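Local coordinates for protein Rik1-associated factor 1 (Schizosaccharomyces pombe, PDB 4O9D) that serves, here through its WD-repeat propeller domain, as a component of the fission yeast Clr4 complex, which contributes to heterochromatin by ubiquitylating and methylating histone H3, at residues 295-303 / 337-345. Sequence-based numbering, arbitrary orientation.
Sequences SSGTDNQTF and AGINMAQWQ
Gly-297 O is gripped from opposite faces of its carbonyl plane: Ile-339 N approaches to 2.8 Å in an almost perfectly straight bond (179°), and Asn-300 N closes the type I turn 297-300 onto the same oxygen at 3.1 Å. Gly-338 brings the chain in so closely that a side chain at this position would strike Gly-297 O and Thr-298 CA, and its positive phi is one that glycine readily adopts. Beside it, Thr-298 CA makes a CA-H...O contact of 3.5 Å with Ala-337 O. The amide of Asn-300 lays OD1 against Gly-338 CA and C, and its side chain is long enough to present that oxygen to Ser-356 N, where an acceptor is needed. Ile-339 fills the middle with both branches. CG2, anti to its own backbone N, presses on Ser-296 CB at a tight 3.4 Å, whereas CG1 lies alongside Gln-301 N and carries CD1 to Asn-300 C (3.6 Å). Replacing Ile-339 with alanine would probably leave the turn and Ser-296 without this apolar cover and open a gap between the two segments. The short side chain of Ser-296 lets CG2 come this close, and its OG shares a 2.7 Å hydrogen bond with Thr-302 OG1 while resting against the methyl of Ala-342. The contact thus joins the 297-300 hairpin turn, linking the second and third strands of one four-stranded sheet, to the chain entering the first strand of the next, 341-344: neighbouring blades of a WD40 beta-propeller.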
loop_
_atom_site.group_PDB
_atom_site.type_symbol
_atom_site.label_atom_id
_atom_site.label_comp_id
_atom_site.label_asym_id
_atom_site.label_seq_id
_atom_site.Cartn_x
_atom_site.Cartn_y
_atom_site.Cartn_z
ATOM N N SER A 295 -4.866 -0.727 -14.684
ATOM C CA SER A 295 -4.745 -2.050 -14.079
ATOM C C SER A 295 -3.341 -2.600 -14.371
ATOM O O SER A 295 -3.012 -2.893 -15.537
ATOM C CB SER A 295 -5.793 -2.990 -14.686
ATOM O OG SER A 295 -5.587 -4.320 -14.246
ATOM N N SER A 296 -2.506 -2.712 -13.341
ATOM C CA SER A 296 -1.129 -3.169 -13.538
ATOM C C SER A 296 -0.992 -4.579 -13.005
ATOM O O SER A 296 -1.400 -4.887 -11.869
ATOM C CB SER A 296 -0.102 -2.263 -12.842
ATOM O OG SER A 296 -0.290 -0.888 -13.123
ATOM N N GLY A 297 -0.390 -5.456 -13.795
ATOM C CA GLY A 297 -0.412 -6.856 -13.408
ATOM C C GLY A 297 0.916 -7.545 -13.315
ATOM O O GLY A 297 1.978 -6.944 -13.540
ATOM N N THR A 298 0.831 -8.832 -12.984
ATOM C CA THR A 298 1.991 -9.714 -12.948
ATOM C C THR A 298 2.481 -10.007 -14.349
ATOM O O THR A 298 3.554 -10.597 -14.491
ATOM C CB THR A 298 1.675 -11.070 -12.249
ATOM O OG1 THR A 298 0.732 -11.816 -13.042
ATOM C CG2 THR A 298 1.099 -10.836 -10.827
ATOM N N ASP A 299 1.719 -9.609 -15.375
ATOM C CA ASP A 299 2.212 -9.660 -16.768
ATOM C C ASP A 299 3.200 -8.556 -17.114
ATOM O O ASP A 299 3.664 -8.444 -18.263
ATOM C CB ASP A 299 1.069 -9.652 -17.791
ATOM C CG ASP A 299 0.164 -8.424 -17.686
ATOM O OD1 ASP A 299 0.336 -7.591 -16.766
ATOM O OD2 ASP A 299 -0.757 -8.321 -18.535
ATOM N N ASN A 300 3.542 -7.748 -16.124
ATOM C CA ASN A 300 4.488 -6.668 -16.338
ATOM C C ASN A 300 3.970 -5.630 -17.332
ATOM O O ASN A 300 4.742 -5.057 -18.089
ATOM C CB ASN A 300 5.826 -7.248 -16.827
ATOM C CG ASN A 300 7.036 -6.626 -16.129
ATOM O OD1 ASN A 300 6.941 -6.105 -15.005
ATOM N ND2 ASN A 300 8.188 -6.679 -16.799
ATOM N N GLN A 301 2.663 -5.379 -17.352
ATOM C CA GLN A 301 2.159 -4.272 -18.169
ATOM C C GLN A 301 0.921 -3.696 -17.506
ATOM O O GLN A 301 0.354 -4.336 -16.628
ATOM C CB GLN A 301 1.850 -4.738 -19.598
ATOM C CG GLN A 301 0.792 -5.818 -19.683
ATOM C CD GLN A 301 0.799 -6.513 -21.043
ATOM O OE1 GLN A 301 1.697 -6.279 -21.868
ATOM N NE2 GLN A 301 -0.187 -7.383 -21.276
ATOM N N THR A 302 0.537 -2.482 -17.903
ATOM C CA THR A 302 -0.600 -1.775 -17.305
ATOM C C THR A 302 -1.611 -1.459 -18.395
ATOM O O THR A 302 -1.268 -0.783 -19.391
ATOM C CB THR A 302 -0.150 -0.432 -16.693
ATOM O OG1 THR A 302 0.770 -0.660 -15.616
ATOM C CG2 THR A 302 -1.346 0.381 -16.211
ATOM N N PHE A 303 -2.835 -1.957 -18.242
ATOM C CA PHE A 303 -3.929 -1.555 -19.131
ATOM C C PHE A 303 -4.506 -0.222 -18.644
ATOM O O PHE A 303 -4.608 -0.006 -17.448
ATOM C CB PHE A 303 -5.025 -2.639 -19.197
ATOM C CG PHE A 303 -4.654 -3.829 -20.059
ATOM C CD1 PHE A 303 -3.840 -4.823 -19.573
ATOM C CD2 PHE A 303 -5.114 -3.929 -21.368
ATOM C CE1 PHE A 303 -3.499 -5.905 -20.343
ATOM C CE2 PHE A 303 -4.765 -5.006 -22.151
ATOM C CZ PHE A 303 -3.957 -6.002 -21.631
ATOM N N ALA A 337 6.787 -11.221 -10.536
ATOM C CA ALA A 337 5.491 -10.679 -10.152
ATOM C C ALA A 337 5.152 -9.358 -10.857
ATOM O O ALA A 337 4.239 -8.653 -10.451
ATOM C CB ALA A 337 5.419 -10.516 -8.635
ATOM N N GLY A 338 5.850 -9.034 -11.942
ATOM C CA GLY A 338 5.394 -7.955 -12.814
ATOM C C GLY A 338 5.373 -6.564 -12.191
ATOM O O GLY A 338 6.347 -6.129 -11.582
ATOM N N ILE A 339 4.275 -5.835 -12.351
ATOM C CA ILE A 339 4.259 -4.445 -11.911
ATOM C C ILE A 339 3.984 -4.302 -10.393
ATOM O O ILE A 339 2.875 -4.614 -9.940
ATOM C CB ILE A 339 3.185 -3.629 -12.678
ATOM C CG1 ILE A 339 3.336 -3.757 -14.214
ATOM C CG2 ILE A 339 3.220 -2.174 -12.234
ATOM C CD1 ILE A 339 4.621 -3.210 -14.781
ATOM N N ASN A 340 4.959 -3.796 -9.628
ATOM C CA ASN A 340 4.795 -3.598 -8.179
ATOM C C ASN A 340 4.754 -2.134 -7.727
ATOM O O ASN A 340 4.674 -1.833 -6.524
ATOM C CB ASN A 340 5.916 -4.285 -7.416
ATOM C CG ASN A 340 5.667 -5.758 -7.216
ATOM O OD1 ASN A 340 4.519 -6.198 -7.093
ATOM N ND2 ASN A 340 6.755 -6.544 -7.192
ATOM N N MET A 341 4.868 -1.231 -8.678
ATOM C CA MET A 341 4.758 0.187 -8.405
ATOM C C MET A 341 3.860 0.838 -9.450
ATOM O O MET A 341 4.087 0.670 -10.644
ATOM C CB MET A 341 6.143 0.846 -8.474
ATOM C CG MET A 341 6.064 2.360 -8.586
ATOM S SD MET A 341 7.675 3.139 -8.790
ATOM C CE MET A 341 7.202 4.828 -8.512
ATOM N N ALA A 342 2.842 1.575 -9.013
ATOM C CA ALA A 342 1.959 2.251 -9.951
ATOM C C ALA A 342 1.304 3.445 -9.266
ATOM O O ALA A 342 0.424 3.264 -8.435
ATOM C CB ALA A 342 0.892 1.281 -10.483
ATOM N N GLN A 343 1.744 4.656 -9.612
ATOM C CA GLN A 343 1.259 5.864 -8.935
ATOM C C GLN A 343 1.248 7.049 -9.867
ATOM O O GLN A 343 2.149 7.211 -10.709
ATOM C CB GLN A 343 2.160 6.224 -7.730
ATOM C CG GLN A 343 2.019 5.300 -6.524
ATOM C CD GLN A 343 2.604 5.897 -5.246
ATOM O OE1 GLN A 343 3.262 6.941 -5.270
ATOM N NE2 GLN A 343 2.356 5.232 -4.116
ATOM N N TRP A 344 0.256 7.901 -9.675
ATOM C CA TRP A 344 0.242 9.211 -10.295
ATOM C C TRP A 344 1.057 10.201 -9.481
ATOM O O TRP A 344 0.980 10.256 -8.246
ATOM C CB TRP A 344 -1.193 9.698 -10.474
ATOM C CG TRP A 344 -1.956 8.766 -11.396
ATOM C CD1 TRP A 344 -2.572 7.595 -11.051
ATOM C CD2 TRP A 344 -2.151 8.923 -12.806
ATOM N NE1 TRP A 344 -3.160 7.019 -12.163
ATOM C CE2 TRP A 344 -2.903 7.812 -13.252
ATOM C CE3 TRP A 344 -1.754 9.893 -13.742
ATOM C CZ2 TRP A 344 -3.269 7.651 -14.579
ATOM C CZ3 TRP A 344 -2.137 9.738 -15.057
ATOM C CH2 TRP A 344 -2.872 8.628 -15.472
ATOM N N GLN A 345 1.900 10.932 -10.197
ATOM C CA GLN A 345 2.664 12.033 -9.637
ATOM C C GLN A 345 1.753 12.918 -8.795
ATOM O O GLN A 345 0.808 13.507 -9.316
ATOM C CB GLN A 345 3.244 12.858 -10.796
ATOM C CG GLN A 345 3.554 14.307 -10.439
ATOM C CD GLN A 345 5.022 14.517 -10.171
ATOM O OE1 GLN A 345 5.841 14.495 -11.089
ATOM N NE2 GLN A 345 5.372 14.700 -8.903
#